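Local coordinates for flagellar brake protein YcgR (PDB 5Y6H) that acts as a flagellar brake, slowing the motor in response to cyclic di-GMP, and is represented here by its N-terminal domain, the part involved in FliG binding, at residues Leu32-Gly37 with Asn62-Lys67; Lys42-Thr47 with Ser92-Leu97. All coordinates share one frame; numbering follows the deposited sequence.

Contact 1: Leu32-Gly37 with Asn62-Lys67; sequences LSWNGG and NIAVLK
W34, at the end of strand 30-34, turns its indole against A64 and V65 of helix 59-67. CG2 of V65 lies over the face of the six-membered ring in a CH-pi arrangement, displaced from the centre toward the rim. The model brings V65 CG2 too close to W34 CZ3, so the exact spacing is doubtful. V65 places its other methyl, CG1, anti to the backbone N (chi1 -179°). V65 CG1 runs on to L32, lying 4.4 Å from L32 CD2, a looser apolar touch. A64 meets the NE1-CE2-CZ2 side of the indole obliquely, its CB 3.6 Å from NE1 and 3.8 Å from CZ2 of W34. Over the opposite face, toward the rim, comes a backbone oxygen of the same hairpin. W34 N donates to G37 O at 3.0 Å and G37 N to W34 O at 3.2 Å, closing a two-residue turn, and the same G37 O stands 3.3 Å above the plane of the W34 ring. A side chain on G37 would run into W34 CZ2. Strand and helix axes approach to 9.2 Å at 65°, and L39 and L89 add further apolar cover around V65. No hydrogen bond passes between the two segments, so between them the helix packs on the hairpin end through apolar and CH-pi contact, with an aromatic plate between a valine methyl and a backbone carbonyl.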
loop_
_atom_site.group_PDB
_atom_site.type_symbol
_atom_site.label_atom_id
_atom_site.label_comp_id
_atom_site.label_asym_id
_atom_site.label_seq_id
_atom_site.Cartn_x
_atom_site.Cartn_y
_atom_site.Cartn_z
ATOM N N LEU A 32 -5.429 4.384 0.076
ATOM C CA LEU A 32 -4.559 4.941 -0.953
ATOM C C LEU A 32 -4.914 6.410 -1.114
ATOM O O LEU A 32 -6.070 6.741 -1.400
ATOM C CB LEU A 32 -4.726 4.210 -2.287
ATOM C CG LEU A 32 -3.926 2.940 -2.597
ATOM C CD1 LEU A 32 -3.873 1.982 -1.411
ATOM C CD2 LEU A 32 -4.509 2.243 -3.824
ATOM N N SER A 33 -3.934 7.287 -0.928
ATOM C CA SER A 33 -4.149 8.721 -1.045
ATOM C C SER A 33 -3.219 9.310 -2.096
ATOM O O SER A 33 -2.046 8.934 -2.185
ATOM C CB SER A 33 -3.934 9.424 0.299
ATOM O OG SER A 33 -4.810 8.920 1.296
ATOM N N TRP A 34 -3.749 10.236 -2.894
ATOM C CA TRP A 34 -2.967 10.931 -3.906
ATOM C C TRP A 34 -3.397 12.390 -3.946
ATOM O O TRP A 34 -4.360 12.796 -3.294
ATOM C CB TRP A 34 -3.131 10.284 -5.288
ATOM C CG TRP A 34 -4.530 10.367 -5.828
ATOM C CD1 TRP A 34 -5.004 11.255 -6.753
ATOM C CD2 TRP A 34 -5.634 9.528 -5.475
ATOM N NE1 TRP A 34 -6.337 11.018 -6.995
ATOM C CE2 TRP A 34 -6.746 9.963 -6.222
ATOM C CE3 TRP A 34 -5.789 8.453 -4.596
ATOM C CZ2 TRP A 34 -7.995 9.356 -6.118
ATOM C CZ3 TRP A 34 -7.029 7.851 -4.498
ATOM C CH2 TRP A 34 -8.116 8.305 -5.252
ATOM N N ASN A 35 -2.661 13.186 -4.722
ATOM C CA ASN A 35 -3.021 14.583 -4.912
ATOM C C ASN A 35 -4.339 14.672 -5.671
ATOM O O ASN A 35 -4.350 14.666 -6.906
ATOM C CB ASN A 35 -1.910 15.332 -5.653
ATOM C CG ASN A 35 -2.098 16.831 -5.616
ATOM O OD1 ASN A 35 -2.765 17.356 -4.727
ATOM N ND2 ASN A 35 -1.513 17.530 -6.582
ATOM N N GLY A 36 -5.457 14.717 -4.948
ATOM C CA GLY A 36 -6.751 14.766 -5.598
ATOM C C GLY A 36 -7.828 13.871 -5.010
ATOM O O GLY A 36 -9.011 14.082 -5.291
ATOM N N GLY A 37 -7.462 12.875 -4.211
ATOM C CA GLY A 37 -8.481 12.016 -3.634
ATOM C C GLY A 37 -7.886 10.893 -2.812
ATOM O O GLY A 37 -6.688 10.876 -2.518
ATOM N N ASN A 62 -10.095 4.851 -9.323
ATOM C CA ASN A 62 -9.055 3.965 -9.830
ATOM C C ASN A 62 -8.307 4.600 -10.997
ATOM O O ASN A 62 -7.076 4.507 -11.079
ATOM C CB ASN A 62 -9.675 2.626 -10.224
ATOM C CG ASN A 62 -10.365 1.952 -9.053
ATOM O OD1 ASN A 62 -9.877 2.009 -7.922
ATOM N ND2 ASN A 62 -11.509 1.330 -9.310
ATOM N N ILE A 63 -9.032 5.267 -11.899
ATOM C CA ILE A 63 -8.388 5.965 -13.012
ATOM C C ILE A 63 -7.489 7.084 -12.501
ATOM O O ILE A 63 -6.378 7.288 -13.010
ATOM C CB ILE A 63 -9.452 6.498 -13.991
ATOM C CG1 ILE A 63 -10.239 5.333 -14.594
ATOM C CG2 ILE A 63 -8.801 7.327 -15.084
ATOM C CD1 ILE A 63 -11.479 5.758 -15.341
ATOM N N ALA A 64 -7.954 7.832 -11.494
ATOM C CA ALA A 64 -7.134 8.899 -10.926
ATOM C C ALA A 64 -5.849 8.346 -10.326
ATOM O O ALA A 64 -4.768 8.916 -10.522
ATOM C CB ALA A 64 -7.929 9.668 -9.871
ATOM N N VAL A 65 -5.964 7.233 -9.609
ATOM C CA VAL A 65 -4.811 6.603 -8.972
ATOM C C VAL A 65 -3.803 6.011 -9.958
ATOM O O VAL A 65 -2.627 5.861 -9.626
ATOM C CB VAL A 65 -5.250 5.500 -7.989
ATOM C CG1 VAL A 65 -4.038 4.880 -7.312
ATOM C CG2 VAL A 65 -6.216 6.063 -6.957
ATOM N N LEU A 66 -4.256 5.672 -11.161
ATOM C CA LEU A 66 -3.367 5.091 -12.158
ATOM C C LEU A 66 -2.511 6.135 -12.867
ATOM O O LEU A 66 -1.497 5.774 -13.473
ATOM C CB LEU A 66 -4.186 4.296 -13.175
ATOM C CG LEU A 66 -4.728 2.967 -12.646
ATOM C CD1 LEU A 66 -5.901 2.479 -13.486
ATOM C CD2 LEU A 66 -3.624 1.918 -12.597
ATOM N N LYS A 67 -2.894 7.410 -12.812
ATOM C CA LYS A 67 -2.107 8.482 -13.405
ATOM C C LYS A 67 -1.405 9.338 -12.365
ATOM O O LYS A 67 -0.665 10.255 -12.735
ATOM C CB LYS A 67 -2.988 9.369 -14.295
ATOM C CG LYS A 67 -3.873 10.335 -13.522
ATOM C CD LYS A 67 -4.539 11.341 -14.449
ATOM C CE LYS A 67 -5.242 12.436 -13.658
ATOM N NZ LYS A 67 -5.520 13.641 -14.491
#

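Contact 2: Lys42-Thr47 with Ser92-Leu97; sequences KLLAIT and SEYLQL
Y94 reaches from the end of strand 90-94 to the bend at L44 and A45. With CG anti to the backbone N (chi1 -172°), the ring leaves CB in the direction of strand 37-47. One rim meets L44: Y94 CD2 lies 3.9 Å from L44 CD1, and CE2 is 3.9 Å from L44 CB. The other rim serves A45, whose CB sits 3.8 Å from CE1 of Y94; both residues meet the ring obliquely. At the tip, OH does not bond L44 O directly; a water bridges them, 3.0 Å from Y94 OH and donating to L44 O at 3.2 Å. Cutting Y94 back to alanine would probably leave L44 and A45 without their aromatic cover and the water without its phenol partner. L44 and A45 form a classic beta bulge opposite V52 of strand 50-54, placing both side chains beside the same ring. Y94 opens the type I' turn ending at L97 and leading into strand 97-102. Strands 97-102 and 50-54 lie between the two in the sheet order, so their meeting shows how strongly the sheet curls here, consistent with a barrel-like PilZN domain; H24 of helix 13-26 makes a weak hydrogen bond to L44 O.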
loop_
_atom_site.group_PDB
_atom_site.type_symbol
_atom_site.label_atom_id
_atom_site.label_comp_id
_atom_site.label_asym_id
_atom_site.label_seq_id
_atom_site.Cartn_x
_atom_site.Cartn_y
_atom_site.Cartn_z
ATOM N N LYS A 42 -6.920 -2.927 -0.215
ATOM C CA LYS A 42 -6.459 -4.036 0.592
ATOM C C LYS A 42 -5.252 -4.716 -0.081
ATOM O O LYS A 42 -5.183 -4.764 -1.272
ATOM C CB LYS A 42 -7.585 -5.037 0.795
ATOM C CG LYS A 42 -7.325 -6.035 1.890
ATOM C CD LYS A 42 -8.394 -7.098 1.937
ATOM C CE LYS A 42 -9.733 -6.537 2.400
ATOM N NZ LYS A 42 -9.795 -5.771 3.689
ATOM N N LEU A 43 -4.312 -5.210 0.714
ATOM C CA LEU A 43 -3.138 -5.885 0.164
ATOM C C LEU A 43 -3.519 -7.328 -0.150
ATOM O O LEU A 43 -3.595 -8.177 0.743
ATOM C CB LEU A 43 -1.961 -5.804 1.131
ATOM C CG LEU A 43 -0.635 -6.432 0.689
ATOM C CD1 LEU A 43 -0.117 -5.791 -0.595
ATOM C CD2 LEU A 43 0.403 -6.328 1.808
ATOM N N LEU A 44 -3.754 -7.604 -1.436
ATOM C CA LEU A 44 -4.254 -8.907 -1.864
ATOM C C LEU A 44 -3.149 -9.953 -1.923
ATOM O O LEU A 44 -3.382 -11.127 -1.613
ATOM C CB LEU A 44 -4.919 -8.785 -3.236
ATOM C CG LEU A 44 -6.216 -7.975 -3.284
ATOM C CD1 LEU A 44 -6.732 -7.876 -4.708
ATOM C CD2 LEU A 44 -7.268 -8.589 -2.376
ATOM N N ALA A 45 -1.950 -9.552 -2.336
ATOM C CA ALA A 45 -0.863 -10.496 -2.530
ATOM C C ALA A 45 0.463 -9.779 -2.338
ATOM O O ALA A 45 0.568 -8.567 -2.555
ATOM C CB ALA A 45 -0.932 -11.138 -3.919
ATOM N N ILE A 46 1.477 -10.542 -1.935
ATOM C CA ILE A 46 2.794 -9.993 -1.636
ATOM C C ILE A 46 3.864 -10.994 -2.059
ATOM O O ILE A 46 3.736 -12.198 -1.809
ATOM C CB ILE A 46 2.930 -9.624 -0.142
ATOM C CG1 ILE A 46 4.302 -9.012 0.147
ATOM C CG2 ILE A 46 2.649 -10.830 0.759
ATOM C CD1 ILE A 46 4.513 -7.654 -0.507
ATOM N N THR A 47 4.900 -10.496 -2.743
ATOM C CA THR A 47 6.123 -11.238 -3.032
ATOM C C THR A 47 7.292 -10.300 -2.752
ATOM O O THR A 47 7.070 -9.101 -2.538
ATOM C CB THR A 47 6.165 -11.740 -4.483
ATOM O OG1 THR A 47 6.572 -10.675 -5.350
ATOM C CG2 THR A 47 4.812 -12.284 -4.935
ATOM N N SER A 92 -3.376 -4.456 -13.341
ATOM C CA SER A 92 -3.100 -5.865 -13.580
ATOM C C SER A 92 -4.375 -6.643 -13.269
ATOM O O SER A 92 -5.483 -6.096 -13.249
ATOM C CB SER A 92 -1.893 -6.334 -12.753
ATOM O OG SER A 92 -1.455 -7.610 -13.188
ATOM N N GLU A 93 -4.214 -7.933 -12.998
ATOM C CA GLU A 93 -5.315 -8.862 -12.797
ATOM C C GLU A 93 -5.004 -9.740 -11.596
ATOM O O GLU A 93 -3.856 -10.148 -11.405
ATOM C CB GLU A 93 -5.520 -9.742 -14.039
ATOM C CG GLU A 93 -6.933 -10.242 -14.233
ATOM C CD GLU A 93 -7.102 -11.034 -15.517
ATOM O OE1 GLU A 93 -8.096 -11.784 -15.622
ATOM O OE2 GLU A 93 -6.247 -10.905 -16.420
ATOM N N TYR A 94 -6.025 -10.037 -10.793
ATOM C CA TYR A 94 -5.861 -10.949 -9.666
ATOM C C TYR A 94 -7.206 -11.572 -9.334
ATOM O O TYR A 94 -8.172 -10.852 -9.059
ATOM C CB TYR A 94 -5.293 -10.239 -8.430
ATOM C CG TYR A 94 -4.914 -11.176 -7.294
ATOM C CD1 TYR A 94 -3.747 -11.928 -7.347
ATOM C CD2 TYR A 94 -5.721 -11.302 -6.170
ATOM C CE1 TYR A 94 -3.395 -12.782 -6.313
ATOM C CE2 TYR A 94 -5.378 -12.153 -5.130
ATOM C CZ TYR A 94 -4.215 -12.892 -5.209
ATOM O OH TYR A 94 -3.869 -13.738 -4.179
ATOM N N LEU A 95 -7.254 -12.904 -9.351
ATOM C CA LEU A 95 -8.475 -13.662 -9.076
ATOM C C LEU A 95 -9.643 -13.148 -9.915
ATOM O O LEU A 95 -10.751 -12.939 -9.416
ATOM C CB LEU A 95 -8.807 -13.646 -7.581
ATOM C CG LEU A 95 -7.962 -14.597 -6.723
ATOM C CD1 LEU A 95 -8.650 -14.916 -5.404
ATOM C CD2 LEU A 95 -7.638 -15.882 -7.480
ATOM N N GLN A 96 -9.374 -12.923 -11.203
ATOM C CA GLN A 96 -10.342 -12.543 -12.232
ATOM C C GLN A 96 -10.901 -11.133 -12.060
ATOM O O GLN A 96 -11.921 -10.799 -12.682
ATOM C CB GLN A 96 -11.497 -13.548 -12.313
ATOM C CG GLN A 96 -11.049 -14.980 -12.569
ATOM C CD GLN A 96 -12.194 -15.965 -12.507
ATOM O OE1 GLN A 96 -13.035 -15.896 -11.611
ATOM N NE2 GLN A 96 -12.229 -16.894 -13.453
ATOM N N LEU A 97 -10.259 -10.287 -11.260
ATOM C CA LEU A 97 -10.671 -8.905 -11.085
ATOM C C LEU A 97 -9.511 -7.964 -11.396
ATOM O O LEU A 97 -8.346 -8.362 -11.292
ATOM C CB LEU A 97 -11.162 -8.657 -9.652
ATOM C CG LEU A 97 -12.565 -9.162 -9.316
ATOM C CD1 LEU A 97 -12.785 -9.164 -7.811
ATOM C CD2 LEU A 97 -13.621 -8.319 -10.025
HETATM O O HOH W 1 -2.029 -13.999 -1.783
#

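How the contacts relate
Contacts 1 and 2 are tied to one another through the sheet. Strand 30-34, which carries the hairpin end of contact 1, is followed in the chain and flanked in the sheet by strand 37-47, which carries the bulge of contact 2. Their centres are 18 Å apart and their nearest atoms about 6 Å apart, so they do not touch. Along the sequence their segments alternate: 32-37, 42-47, 62-67, 92-97. Contact 1 brings a helix onto the sheet, whereas contact 2 joins two strands that are not neighbours in it, at the surface. Both belong to the PilZN domain; neither includes a bound ligand, and which surface meets FliG is not settled by them.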